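Local coordinates for protein carbamate kinase (Mycoplasma penetrans, PDB 4AXS) that probably catalyses the reversible transfer of a phosphoryl group between carbamoyl phosphate and ADP, yielding ATP and carbamate, as in the carbamate kinase family, at residues L129-Q134 and C204-G209; I27-G32 and H62-G67; Q134-A139 and D189-D194; Q42-V47 and G108-T113; G213-I218 and G228-D233. One frame throughout, in Å; residues are numbered along the deposited sequence.

Contact 1. Residues L129-Q134 and C204-G209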
# COMPACT_ATOMS: atom_id res chain seq x y z
N LEU A 129 -8.68 -4.88 4.83
CA LEU A 129 -7.32 -5.00 4.30
C LEU A 129 -7.09 -4.14 3.04
O LEU A 129 -8.02 -3.93 2.27
CB LEU A 129 -7.03 -6.46 3.96
CG LEU A 129 -6.47 -7.41 5.03
CD1 LEU A 129 -6.79 -6.92 6.42
CD2 LEU A 129 -7.00 -8.83 4.81
N TYR A 130 -5.87 -3.65 2.84
CA TYR A 130 -5.49 -2.97 1.60
C TYR A 130 -4.24 -3.61 1.04
O TYR A 130 -3.15 -3.40 1.57
CB TYR A 130 -5.25 -1.46 1.76
CG TYR A 130 -5.14 -0.75 0.42
CD1 TYR A 130 -3.96 -0.82 -0.34
CD2 TYR A 130 -6.22 -0.07 -0.12
CE1 TYR A 130 -3.87 -0.21 -1.58
CE2 TYR A 130 -6.15 0.55 -1.36
CZ TYR A 130 -4.98 0.48 -2.09
OH TYR A 130 -4.93 1.10 -3.32
N PHE A 131 -4.39 -4.37 -0.04
CA PHE A 131 -3.26 -4.97 -0.72
C PHE A 131 -2.70 -4.03 -1.78
O PHE A 131 -3.39 -3.66 -2.72
CB PHE A 131 -3.64 -6.29 -1.38
CG PHE A 131 -4.27 -7.27 -0.45
CD1 PHE A 131 -5.64 -7.29 -0.27
CD2 PHE A 131 -3.49 -8.19 0.24
CE1 PHE A 131 -6.23 -8.20 0.60
CE2 PHE A 131 -4.08 -9.11 1.11
CZ PHE A 131 -5.45 -9.11 1.28
N LEU A 132 -1.44 -3.67 -1.64
CA LEU A 132 -0.73 -3.03 -2.73
C LEU A 132 -0.89 -3.96 -3.95
O LEU A 132 -0.67 -5.17 -3.83
CB LEU A 132 0.73 -2.85 -2.33
CG LEU A 132 1.67 -1.97 -3.16
CD1 LEU A 132 2.64 -2.84 -3.92
CD2 LEU A 132 0.92 -1.02 -4.11
N THR A 133 -1.28 -3.41 -5.10
CA THR A 133 -1.62 -4.23 -6.26
C THR A 133 -0.74 -4.07 -7.51
O THR A 133 -0.61 -2.98 -8.08
CB THR A 133 -3.10 -4.03 -6.68
OG1 THR A 133 -3.96 -4.30 -5.57
CG2 THR A 133 -3.48 -4.94 -7.88
N GLN A 134 -0.14 -5.17 -7.95
CA GLN A 134 0.55 -5.21 -9.23
C GLN A 134 -0.27 -6.03 -10.23
O GLN A 134 -0.61 -7.19 -9.98
CB GLN A 134 1.98 -5.74 -9.10
CG GLN A 134 3.01 -4.64 -8.79
CD GLN A 134 4.45 -5.16 -8.71
OE1 GLN A 134 4.90 -5.61 -7.66
NE2 GLN A 134 5.18 -5.07 -9.81
N CYS A 204 -12.97 -11.24 5.31
CA CYS A 204 -12.16 -10.04 5.28
C CYS A 204 -12.61 -9.13 4.16
O CYS A 204 -12.73 -9.56 3.02
CB CYS A 204 -10.68 -10.39 5.16
SG CYS A 204 -10.04 -11.26 6.63
N VAL A 205 -12.90 -7.87 4.50
CA VAL A 205 -13.22 -6.87 3.50
C VAL A 205 -11.94 -6.30 2.88
O VAL A 205 -11.24 -5.50 3.50
CB VAL A 205 -14.12 -5.75 4.08
CG1 VAL A 205 -13.62 -5.33 5.43
CG2 VAL A 205 -14.19 -4.56 3.13
N CYS A 206 -11.66 -6.74 1.65
CA CYS A 206 -10.38 -6.54 0.98
C CYS A 206 -10.39 -5.43 -0.05
O CYS A 206 -11.18 -5.45 -0.99
CB CYS A 206 -10.00 -7.82 0.25
SG CYS A 206 -10.04 -9.31 1.22
N ILE A 207 -9.46 -4.48 0.08
CA ILE A 207 -9.32 -3.40 -0.88
C ILE A 207 -8.17 -3.71 -1.83
O ILE A 207 -7.03 -3.86 -1.39
CB ILE A 207 -9.10 -2.05 -0.20
CG1 ILE A 207 -10.11 -1.86 0.94
CG2 ILE A 207 -9.19 -0.92 -1.21
CD1 ILE A 207 -9.86 -0.64 1.79
N VAL A 208 -8.48 -3.80 -3.12
CA VAL A 208 -7.49 -4.16 -4.13
C VAL A 208 -7.68 -3.40 -5.43
O VAL A 208 -8.67 -2.67 -5.61
CB VAL A 208 -7.57 -5.65 -4.46
CG1 VAL A 208 -7.09 -6.48 -3.29
CG2 VAL A 208 -8.98 -6.03 -4.86
N GLY A 209 -6.73 -3.58 -6.34
CA GLY A 209 -6.80 -2.95 -7.66
C GLY A 209 -6.84 -1.44 -7.59
O GLY A 209 -7.50 -0.79 -8.42
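Ile207 O takes one hydrogen bond, from Phe131 N over 3.0 Å and nearly in line with the carbonyl, and a CA-H...O contact from Tyr130 CA; the Tyr130 ring is a neighbour, one face turned to the oxygen. The shortest backbone bond runs the other way, from Ile207 N to Leu129 O at 2.7 Å, and Leu129 N donates to Val205 O. Together these bonds pair Leu129 with Cys206 and Tyr130 with Ile207 in parallel register. Beyond the paired residues, a side chain takes over from the backbone, and Thr133 OG1 accepts from Gly209 N at 3.0 Å.

Tyr130 and Ile207 share one face of the sheet, where their side chains cross at about a right angle. The first torsion of Tyr130 sets CG trans to its own N (chi1 -168°), bringing CD2 to 3.3 Å from Ile207 CG2, while the hydroxyl is hydrogen-bonded to His68. Phe131 is met differently. Val208 lies alongside, with CG1 3.4 Å from Phe131 CD1, and Cys206 comes at the ring edge, CB in the ring plane and 3.8 Å from CE1. The Cys206 sulfur is also at the edge, 5.4 Å from the ring centroid, a sulfur-aromatic contact. The same Phe131 ring meets Phe131 of the second subunit. Backbone bonds between Val66 and both Cys206 and Val208 carry the pairing on to strand 64-68, as expected of the largely parallel central sheet of the three-layer (alpha/beta/alpha) amino acid kinase fold.

Contact 2. Residues I27-G32 and H62-G67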
# COMPACT_ATOMS: atom_id res chain seq x y z
N ILE A 27 -20.10 -8.99 -3.76
CA ILE A 27 -20.21 -7.77 -4.56
C ILE A 27 -18.90 -6.99 -4.68
O ILE A 27 -18.33 -6.58 -3.68
CB ILE A 27 -21.24 -6.81 -3.95
CG1 ILE A 27 -22.60 -7.50 -3.81
CG2 ILE A 27 -21.34 -5.55 -4.79
CD1 ILE A 27 -23.55 -6.80 -2.85
N VAL A 28 -18.43 -6.80 -5.91
CA VAL A 28 -17.24 -6.01 -6.16
C VAL A 28 -17.63 -4.60 -6.57
O VAL A 28 -18.37 -4.40 -7.54
CB VAL A 28 -16.39 -6.60 -7.28
CG1 VAL A 28 -15.27 -5.64 -7.64
CG2 VAL A 28 -15.81 -7.95 -6.85
N ILE A 29 -17.13 -3.63 -5.83
CA ILE A 29 -17.49 -2.24 -6.07
C ILE A 29 -16.27 -1.44 -6.50
O ILE A 29 -15.22 -1.54 -5.88
CB ILE A 29 -18.14 -1.59 -4.82
CG1 ILE A 29 -19.27 -2.47 -4.30
CG2 ILE A 29 -18.68 -0.21 -5.15
CD1 ILE A 29 -20.11 -1.82 -3.22
N ALA A 30 -16.41 -0.64 -7.55
CA ALA A 30 -15.31 0.15 -8.07
C ALA A 30 -15.60 1.65 -7.98
O ALA A 30 -16.54 2.15 -8.58
CB ALA A 30 -15.02 -0.25 -9.52
N LEU A 31 -14.76 2.37 -7.24
CA LEU A 31 -14.98 3.80 -6.98
C LEU A 31 -14.06 4.71 -7.79
O LEU A 31 -12.84 4.67 -7.63
CB LEU A 31 -14.80 4.08 -5.49
CG LEU A 31 -14.79 5.50 -4.94
CD1 LEU A 31 -16.15 6.14 -5.04
CD2 LEU A 31 -14.34 5.46 -3.49
N GLY A 32 -14.63 5.52 -8.66
CA GLY A 32 -13.84 6.37 -9.53
C GLY A 32 -12.90 7.30 -8.77
O GLY A 32 -13.19 7.70 -7.66
N HIS A 62 -23.76 -9.51 2.62
CA HIS A 62 -22.91 -9.52 1.43
C HIS A 62 -21.41 -9.46 1.74
O HIS A 62 -20.98 -8.90 2.75
CB HIS A 62 -23.28 -8.37 0.49
CG HIS A 62 -24.71 -8.38 0.06
ND1 HIS A 62 -25.22 -9.32 -0.82
CD2 HIS A 62 -25.75 -7.57 0.38
CE1 HIS A 62 -26.50 -9.08 -1.02
NE2 HIS A 62 -26.85 -8.03 -0.29
N GLU A 63 -20.62 -10.07 0.85
CA GLU A 63 -19.18 -9.90 0.83
C GLU A 63 -18.86 -8.76 -0.14
O GLU A 63 -19.16 -8.87 -1.32
CB GLU A 63 -18.49 -11.18 0.34
CG GLU A 63 -18.90 -12.47 1.05
CD GLU A 63 -18.77 -13.68 0.14
OE1 GLU A 63 -19.67 -13.88 -0.72
OE2 GLU A 63 -17.77 -14.43 0.26
N VAL A 64 -18.27 -7.68 0.36
CA VAL A 64 -17.89 -6.56 -0.50
C VAL A 64 -16.39 -6.50 -0.70
O VAL A 64 -15.63 -6.22 0.23
CB VAL A 64 -18.37 -5.19 0.07
CG1 VAL A 64 -18.01 -4.06 -0.90
CG2 VAL A 64 -19.86 -5.20 0.36
N ILE A 65 -15.96 -6.79 -1.93
CA ILE A 65 -14.58 -6.58 -2.35
C ILE A 65 -14.47 -5.15 -2.86
O ILE A 65 -15.24 -4.73 -3.72
CB ILE A 65 -14.22 -7.54 -3.47
CG1 ILE A 65 -14.30 -8.99 -2.98
CG2 ILE A 65 -12.82 -7.22 -4.00
CD1 ILE A 65 -15.69 -9.50 -2.69
N VAL A 66 -13.53 -4.38 -2.33
CA VAL A 66 -13.47 -2.96 -2.66
C VAL A 66 -12.30 -2.56 -3.56
O VAL A 66 -11.20 -3.11 -3.44
CB VAL A 66 -13.49 -2.09 -1.40
CG1 VAL A 66 -13.55 -0.63 -1.77
CG2 VAL A 66 -14.69 -2.46 -0.54
N GLY A 67 -12.55 -1.60 -4.45
CA GLY A 67 -11.56 -1.13 -5.40
C GLY A 67 -11.76 0.35 -5.71
O GLY A 67 -12.77 0.92 -5.31
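Ile27 to Leu31 and Glu63 to Gly67 are tied tightly along their backbones, whereas the start of the pair, at His62 and Glu63, lies nearer to solvent. The strand axes come within 4.7 Å and run at 19° to each other. Five N-H...O bonds zip the two together in parallel register. Ile27 N gives the shortest, 2.6 Å to Glu63 O; Ile29 N meets Ile65 O almost in line with its carbonyl, while the bond from Gly67 N to Ile29 O is weak. The last, from Leu31 N, approaches Gly67 O from above the carbonyl plane.

The buried side chains pack on both faces of the pair. Ile29 CD1 meets Val64 CG1 at 3.8 Å on one face, and Val28 CG2 touches Ile65 CB at 3.8 Å on the other. Toward the partly exposed end the contact becomes a CH-pi interaction. Ile27 places CG1 beside its backbone N (chi1 -57°) and extends beyond it, so that CD1 rides over the His62 ring, 3.8 Å from the centroid and displaced toward the rim. Glu63 turns its carboxylate to a salt bridge with Arg26.

Strand 247-251 hydrogen-bonds to the other edge of strand 27-31. Helix 48-59, part of the helical crossover between the two strands, covers Ile29 and Val64 through Leu57, while helix 232-242 packs on Val28 and Ala30.

Contact 3. Residues Q134-A139 and D189-D194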
# COMPACT_ATOMS: atom_id res chain seq x y z
N GLN A 134 -0.14 -5.17 -7.95
CA GLN A 134 0.55 -5.21 -9.23
C GLN A 134 -0.27 -6.03 -10.23
O GLN A 134 -0.61 -7.19 -9.98
CB GLN A 134 1.98 -5.74 -9.10
CG GLN A 134 3.01 -4.64 -8.79
CD GLN A 134 4.45 -5.16 -8.71
OE1 GLN A 134 4.90 -5.61 -7.66
NE2 GLN A 134 5.18 -5.07 -9.81
N THR A 135 -0.61 -5.40 -11.35
CA THR A 135 -1.44 -6.04 -12.34
C THR A 135 -0.59 -6.56 -13.48
O THR A 135 0.17 -5.82 -14.10
CB THR A 135 -2.53 -5.09 -12.90
OG1 THR A 135 -3.47 -4.78 -11.87
CG2 THR A 135 -3.27 -5.74 -14.09
N ILE A 136 -0.73 -7.86 -13.72
CA ILE A 136 -0.06 -8.52 -14.82
C ILE A 136 -0.70 -8.16 -16.15
O ILE A 136 -1.91 -8.27 -16.34
CB ILE A 136 -0.10 -10.05 -14.64
CG1 ILE A 136 0.23 -10.43 -13.19
CG2 ILE A 136 0.86 -10.71 -15.61
CD1 ILE A 136 1.68 -10.22 -12.82
N VAL A 137 0.13 -7.70 -17.07
CA VAL A 137 -0.30 -7.51 -18.44
C VAL A 137 0.72 -8.21 -19.32
O VAL A 137 1.87 -8.44 -18.91
CB VAL A 137 -0.39 -6.03 -18.81
CG1 VAL A 137 -1.41 -5.33 -17.92
CG2 VAL A 137 0.97 -5.36 -18.69
N ASP A 138 0.28 -8.60 -20.51
CA ASP A 138 1.14 -9.17 -21.52
C ASP A 138 1.93 -8.04 -22.16
O ASP A 138 1.39 -6.95 -22.39
CB ASP A 138 0.28 -9.94 -22.53
CG ASP A 138 0.88 -9.97 -23.92
OD1 ASP A 138 1.69 -10.88 -24.21
OD2 ASP A 138 0.53 -9.08 -24.73
N ALA A 139 3.22 -8.28 -22.43
CA ALA A 139 4.12 -7.24 -22.94
C ALA A 139 3.92 -6.97 -24.42
O ALA A 139 4.37 -5.95 -24.94
CB ALA A 139 5.56 -7.61 -22.66
N ASP A 189 -3.75 -10.88 -14.84
CA ASP A 189 -3.96 -11.20 -13.42
C ASP A 189 -3.14 -10.35 -12.46
O ASP A 189 -2.76 -9.23 -12.77
CB ASP A 189 -3.81 -12.69 -13.10
CG ASP A 189 -2.41 -13.19 -13.27
OD1 ASP A 189 -1.81 -12.85 -14.31
OD2 ASP A 189 -1.92 -13.93 -12.38
N PHE A 190 -2.89 -10.89 -11.27
CA PHE A 190 -2.43 -10.05 -10.17
C PHE A 190 -1.56 -10.83 -9.21
O PHE A 190 -1.82 -11.99 -8.93
CB PHE A 190 -3.64 -9.44 -9.45
CG PHE A 190 -4.72 -8.96 -10.38
CD1 PHE A 190 -4.62 -7.72 -11.00
CD2 PHE A 190 -5.83 -9.75 -10.65
CE1 PHE A 190 -5.62 -7.26 -11.87
CE2 PHE A 190 -6.85 -9.30 -11.53
CZ PHE A 190 -6.73 -8.06 -12.14
N ILE A 191 -0.54 -10.17 -8.68
CA ILE A 191 0.48 -10.85 -7.90
C ILE A 191 -0.01 -11.77 -6.77
O ILE A 191 0.55 -12.84 -6.55
CB ILE A 191 1.57 -9.89 -7.40
CG1 ILE A 191 2.50 -9.52 -8.56
CG2 ILE A 191 2.39 -10.52 -6.27
CD1 ILE A 191 3.95 -9.26 -8.14
N GLY A 192 -1.06 -11.37 -6.06
CA GLY A 192 -1.50 -12.20 -4.94
C GLY A 192 -2.93 -12.69 -5.00
O GLY A 192 -3.49 -13.07 -3.97
N ILE A 193 -3.53 -12.68 -6.20
CA ILE A 193 -4.93 -13.04 -6.37
C ILE A 193 -5.22 -14.28 -5.56
O ILE A 193 -6.16 -14.30 -4.77
CB ILE A 193 -5.29 -13.35 -7.83
CG1 ILE A 193 -4.04 -13.36 -8.69
CG2 ILE A 193 -6.32 -12.34 -8.35
CD1 ILE A 193 -4.20 -14.07 -10.00
N ASP A 194 -4.41 -15.30 -5.76
CA ASP A 194 -4.57 -16.53 -5.00
C ASP A 194 -4.83 -16.24 -3.53
O ASP A 194 -5.85 -16.66 -2.98
CB ASP A 194 -3.37 -17.44 -5.20
CG ASP A 194 -3.56 -18.40 -6.36
OD1 ASP A 194 -4.73 -18.76 -6.59
OD2 ASP A 194 -2.58 -18.76 -7.04
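The Phe190 ring is met edge-on by Thr135, whose OG1 lies in the ring plane, 3.3 Å from CD1. Gln134 O is near that plane too, and helix 232-242 contributes Lys238 and Ile239 to the surroundings of the ring. The polar partner of Thr135 OG1 is Gly212 O, to which it is hydrogen-bonded. The Asp189 side chain lies beside that of Ile136, pointing the same way. Its CG sits between the backbone N and the carbonyl carbon (chi1 67°), which brings OD1 within 3.3 Å of Ile136 CB.

A third flat group, the Gln134 amide, ends a side chain extended alongside Ile191, with OE1 3.8 Å from Ile191 CD1. Its NE2 reaches Thr216 OG1 and also Thr113 OG1 of the second subunit, so the amide helps to join the subunits.

Two backbone bonds join the segments, with Ile136 also bonded to Val188, in an antiparallel pairing. Ile136 N donates to Asp189 O over 2.6 Å, arriving 36° out of the carbonyl plane, whereas Ile191 N lies in the plane of the Gln134 carbonyl at a longer 3.3 Å. Between them Thr135 and Phe190 form a non-hydrogen-bonded pair, with CA atoms 4.7 Å apart. From Phe190, the last residue of the strand, the chain makes a type I turn to Ile193, with Gly192 as N-cap of helix 193-201: an antiparallel edge strand of a mixed sheet leading through a beta turn into a helix.

Contact 4. Residues Q42-V47 and G108-T113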
# COMPACT_ATOMS: atom_id res chain seq x y z
N GLN A 42 -10.00 16.90 1.42
CA GLN A 42 -11.35 16.50 1.03
C GLN A 42 -11.48 15.01 0.70
O GLN A 42 -12.57 14.43 0.86
CB GLN A 42 -11.87 17.37 -0.13
CG GLN A 42 -11.19 17.11 -1.48
CD GLN A 42 -11.81 17.94 -2.61
OE1 GLN A 42 -12.59 17.42 -3.42
NE2 GLN A 42 -11.46 19.22 -2.68
N GLN A 43 -10.39 14.40 0.24
CA GLN A 43 -10.37 12.96 0.01
C GLN A 43 -10.75 12.25 1.30
O GLN A 43 -11.54 11.29 1.29
CB GLN A 43 -8.99 12.49 -0.50
CG GLN A 43 -8.95 11.01 -0.96
CD GLN A 43 -7.60 10.56 -1.52
OE1 GLN A 43 -6.63 10.37 -0.78
NE2 GLN A 43 -7.55 10.36 -2.83
N LYS A 44 -10.20 12.72 2.42
CA LYS A 44 -10.59 12.20 3.73
C LYS A 44 -12.10 12.38 3.96
O LYS A 44 -12.77 11.49 4.48
CB LYS A 44 -9.78 12.86 4.84
CG LYS A 44 -9.41 11.91 5.98
CD LYS A 44 -8.52 12.62 7.01
CE LYS A 44 -7.61 13.64 6.33
NZ LYS A 44 -6.49 14.13 7.19
N GLU A 45 -12.63 13.53 3.57
CA GLU A 45 -14.10 13.73 3.53
C GLU A 45 -14.89 12.86 2.58
O GLU A 45 -15.79 12.13 2.99
CB GLU A 45 -14.42 15.17 3.16
CG GLU A 45 -15.42 15.80 4.11
CD GLU A 45 -15.14 15.43 5.56
OE1 GLU A 45 -14.16 15.95 6.13
OE2 GLU A 45 -15.90 14.62 6.14
N LEU A 46 -14.55 12.92 1.30
CA LEU A 46 -15.32 12.21 0.26
C LEU A 46 -15.40 10.72 0.61
O LEU A 46 -16.47 10.12 0.52
CB LEU A 46 -14.65 12.41 -1.11
CG LEU A 46 -15.03 13.68 -1.91
CD1 LEU A 46 -15.49 14.84 -1.04
CD2 LEU A 46 -13.89 14.11 -2.80
N VAL A 47 -14.30 10.13 1.04
CA VAL A 47 -14.26 8.68 1.19
C VAL A 47 -15.27 8.14 2.20
O VAL A 47 -15.60 6.95 2.18
CB VAL A 47 -12.81 8.18 1.50
CG1 VAL A 47 -12.33 8.66 2.88
CG2 VAL A 47 -12.74 6.68 1.39
N GLY A 108 -5.23 4.12 -0.14
CA GLY A 108 -5.57 2.97 0.67
C GLY A 108 -5.66 3.36 2.13
O GLY A 108 -6.47 2.83 2.90
N TYR A 109 -4.82 4.30 2.51
CA TYR A 109 -4.85 4.83 3.86
C TYR A 109 -6.21 5.44 4.20
O TYR A 109 -6.83 5.08 5.22
CB TYR A 109 -3.71 5.84 4.04
CG TYR A 109 -3.89 6.79 5.19
CD1 TYR A 109 -4.24 6.33 6.46
CD2 TYR A 109 -3.67 8.14 5.02
CE1 TYR A 109 -4.38 7.21 7.52
CE2 TYR A 109 -3.80 9.03 6.07
CZ TYR A 109 -4.16 8.56 7.31
OH TYR A 109 -4.30 9.46 8.34
N HIS A 110 -6.68 6.35 3.35
CA HIS A 110 -7.97 7.00 3.61
C HIS A 110 -9.13 6.00 3.60
O HIS A 110 -9.97 6.01 4.49
CB HIS A 110 -8.22 8.14 2.62
CG HIS A 110 -7.49 9.40 2.97
ND1 HIS A 110 -6.97 10.24 2.00
CD2 HIS A 110 -7.22 9.98 4.15
CE1 HIS A 110 -6.40 11.28 2.58
NE2 HIS A 110 -6.53 11.15 3.89
N MET A 111 -9.16 5.11 2.62
CA MET A 111 -10.18 4.08 2.60
C MET A 111 -10.11 3.15 3.82
O MET A 111 -11.14 2.85 4.43
CB MET A 111 -10.13 3.30 1.28
CG MET A 111 -10.39 4.20 0.06
SD MET A 111 -10.56 3.36 -1.53
CE MET A 111 -12.12 2.53 -1.27
N LEU A 112 -8.90 2.71 4.20
CA LEU A 112 -8.73 1.78 5.31
C LEU A 112 -9.29 2.32 6.62
O LEU A 112 -9.95 1.59 7.36
CB LEU A 112 -7.26 1.44 5.50
CG LEU A 112 -7.00 0.05 6.09
CD1 LEU A 112 -7.74 -1.00 5.27
CD2 LEU A 112 -5.50 -0.21 6.10
N THR A 113 -9.03 3.58 6.92
CA THR A 113 -9.64 4.18 8.10
C THR A 113 -11.16 4.16 7.94
O THR A 113 -11.88 3.53 8.73
CB THR A 113 -9.21 5.64 8.30
OG1 THR A 113 -7.80 5.72 8.52
CG2 THR A 113 -9.92 6.23 9.50
O HOH W 1 -4.09 12.28 8.05
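Helix 40-46 packs on the long helix 96-121 close to the dimer interface, where His110 is the main residue met by Gln43 and Lys44, while Val47 packs on both His110 and Met111. The ring is approached from several sides. At its edge and in its plane, Gln43 OE1 accepts a hydrogen bond from His110 ND1 at 2.8 Å, although the position of that oxygen is less certain. Amide and ring stand 76° apart. Over one face lies Lys44: its backbone N is 4.0 Å above the ring plane, and CB makes a CH-pi contact, 4.1 Å from the centroid. Tyr109 CD2 lies over the opposite face.

The Lys44 chain crosses the ring at about a right angle, CG passing 3.4 Å from His110 CD2, and bends at chi3 (-33°). Its NZ donates to a water, 3.1 Å away, that is also bonded to Tyr109 OH. Val47 CG2 packs 3.7 Å from Met111 CG.

His110 NE2 is engaged by Glu98 OE2 of the second subunit, so the ring is gripped at both nitrogens. This is a helix-helix contact in which a buried histidine links the packing of one chain to its dimer interface.

Contact 5. Residues G213-I218 and G228-D233. With SO4 (sulfate ion), chain B.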
# COMPACT_ATOMS: atom_id res chain seq x y z
N GLY A 213 -4.04 -1.08 -10.27
CA GLY A 213 -2.82 -1.82 -10.04
C GLY A 213 -1.70 -1.28 -10.91
O GLY A 213 -1.95 -0.60 -11.91
N ILE A 214 -0.46 -1.56 -10.52
CA ILE A 214 0.70 -1.10 -11.26
C ILE A 214 0.97 -2.06 -12.40
O ILE A 214 1.16 -3.26 -12.19
CB ILE A 214 1.95 -1.05 -10.33
CG1 ILE A 214 1.76 -0.03 -9.21
CG2 ILE A 214 3.23 -0.78 -11.13
CD1 ILE A 214 2.77 -0.21 -8.10
N PRO A 215 0.98 -1.54 -13.63
CA PRO A 215 1.29 -2.33 -14.83
C PRO A 215 2.57 -3.15 -14.63
O PRO A 215 3.65 -2.57 -14.43
CB PRO A 215 1.54 -1.26 -15.90
CG PRO A 215 0.87 -0.03 -15.40
CD PRO A 215 0.82 -0.10 -13.92
N THR A 216 2.46 -4.47 -14.70
CA THR A 216 3.61 -5.35 -14.49
C THR A 216 3.69 -6.44 -15.55
O THR A 216 2.80 -7.29 -15.64
CB THR A 216 3.53 -6.03 -13.13
OG1 THR A 216 3.55 -5.04 -12.09
CG2 THR A 216 4.72 -6.99 -12.94
N ILE A 217 4.76 -6.44 -16.34
CA ILE A 217 4.96 -7.51 -17.32
C ILE A 217 5.81 -8.66 -16.76
O ILE A 217 6.44 -8.53 -15.71
CB ILE A 217 5.55 -7.00 -18.65
CG1 ILE A 217 7.04 -6.70 -18.51
CG2 ILE A 217 4.76 -5.79 -19.17
CD1 ILE A 217 7.68 -6.26 -19.82
N ILE A 218 5.80 -9.79 -17.46
CA ILE A 218 6.63 -10.92 -17.08
C ILE A 218 7.63 -11.23 -18.18
O ILE A 218 7.26 -11.50 -19.32
CB ILE A 218 5.80 -12.18 -16.78
CG1 ILE A 218 4.96 -11.97 -15.52
CG2 ILE A 218 6.69 -13.38 -16.59
CD1 ILE A 218 4.24 -13.22 -15.06
N GLY A 228 2.71 3.39 -17.40
CA GLY A 228 1.43 3.28 -18.07
C GLY A 228 0.36 3.06 -17.03
O GLY A 228 0.63 3.01 -15.83
N VAL A 229 -0.87 2.93 -17.51
CA VAL A 229 -2.00 2.73 -16.62
C VAL A 229 -2.84 1.53 -17.02
O VAL A 229 -2.67 0.95 -18.09
CB VAL A 229 -2.93 3.96 -16.61
CG1 VAL A 229 -2.15 5.21 -16.23
CG2 VAL A 229 -3.60 4.11 -17.96
N ILE A 230 -3.74 1.16 -16.13
CA ILE A 230 -4.66 0.09 -16.38
C ILE A 230 -5.97 0.64 -15.94
O ILE A 230 -6.07 1.24 -14.87
CB ILE A 230 -4.29 -1.13 -15.55
CG1 ILE A 230 -2.98 -1.72 -16.09
CG2 ILE A 230 -5.42 -2.14 -15.55
CD1 ILE A 230 -2.33 -2.68 -15.18
N ASP A 231 -6.98 0.51 -16.80
CA ASP A 231 -8.30 1.00 -16.52
C ASP A 231 -8.86 0.25 -15.31
O ASP A 231 -8.96 -0.98 -15.32
CB ASP A 231 -9.18 0.80 -17.75
CG ASP A 231 -10.61 1.25 -17.53
OD1 ASP A 231 -11.35 0.55 -16.81
OD2 ASP A 231 -10.97 2.33 -18.06
N LYS A 232 -9.18 1.00 -14.26
CA LYS A 232 -9.62 0.41 -13.01
C LYS A 232 -10.89 -0.44 -13.16
O LYS A 232 -11.07 -1.43 -12.45
CB LYS A 232 -9.80 1.49 -11.92
CG LYS A 232 -10.95 2.48 -12.16
CD LYS A 232 -12.23 2.02 -11.49
CE LYS A 232 -13.16 3.18 -11.20
NZ LYS A 232 -13.72 3.79 -12.44
N ASP A 233 -11.77 -0.05 -14.09
CA ASP A 233 -12.98 -0.86 -14.32
C ASP A 233 -12.63 -2.26 -14.88
O ASP A 233 -13.06 -3.27 -14.34
CB ASP A 233 -14.01 -0.10 -15.17
CG ASP A 233 -14.46 1.23 -14.52
OD1 ASP A 233 -14.84 1.23 -13.32
OD2 ASP A 233 -14.45 2.28 -15.21
S SO4 B . -10.52 6.88 -12.79
O1 SO4 B . -9.14 6.67 -13.23
O2 SO4 B . -10.50 6.86 -11.33
O3 SO4 B . -11.07 8.17 -13.24
O4 SO4 B . -11.41 5.84 -13.34
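The backbones of Gly213-Ile218 and Gly228-Asp233 approach without a hydrogen bond between them, Pro215 and Val229 coming nearest with CA atoms 6.3 Å apart. Pro215 points at the other segment and presses CG to 3.1 Å from Gly228 O. Ile230 supplies the main side-chain contact from the other segment: its CG1 is trans to its own carbonyl carbon (chi1 -70°), and the extended chain carries CD1 to 3.7 Å from Pro215 CA. The same methyl lies 3.9 Å from Gly213 O. On the strand itself, Thr216 OG1 donates to Ile214 O from above the carbonyl plane.

Strand 214-218 forms a beta hairpin with strand 223-225, and Gly228-Ile230 brings the chain back against Pro215 before helix 232-242 begins. Asp231 is the N-cap of that helix: OD1 accepts from Phe234 N and, weakly, from Asp233 N.

Lys232, in the first turn, bends at chi2 and chi4, folding its amine onto the neighbouring carboxylate. NZ forms a salt bridge with Asp233 OD1 at 2.9 Å, meeting the oxygen from above the carboxylate plane. It also donates to O4 of a sulfate ion, 3.2 Å away, which probably came from the crystallisation liquor. Gly33 N, just beyond strand 27-31, binds this sulfate too, consistent with a phosphate-binding role for this region as in other amino acid kinases.

Contacts 1 and 2 belong to one continuous run of strands, since Val66 hydrogen-bonds to both Cys206 and Val208; their centres lie about 11 Å apart. Contact 4, about 15 Å from each, inserts Met111 of helix 96-121 against strands of both. Contacts 3 and 5, about 8 Å between centres, meet where strands 134-137 and 214-218 neighbour each other in a mixed sheet. Along the chain, contacts 2 and 4 alternate segments; contact 3 starts at Gln134, the last residue of the first segment of contact 1, and ends before its second segment; contact 5 follows. Contacts 1, 3 and 4, and contact 5 through Ile214 alone, touch the second subunit, so parts of the fold's packing also lie at the dimer interface.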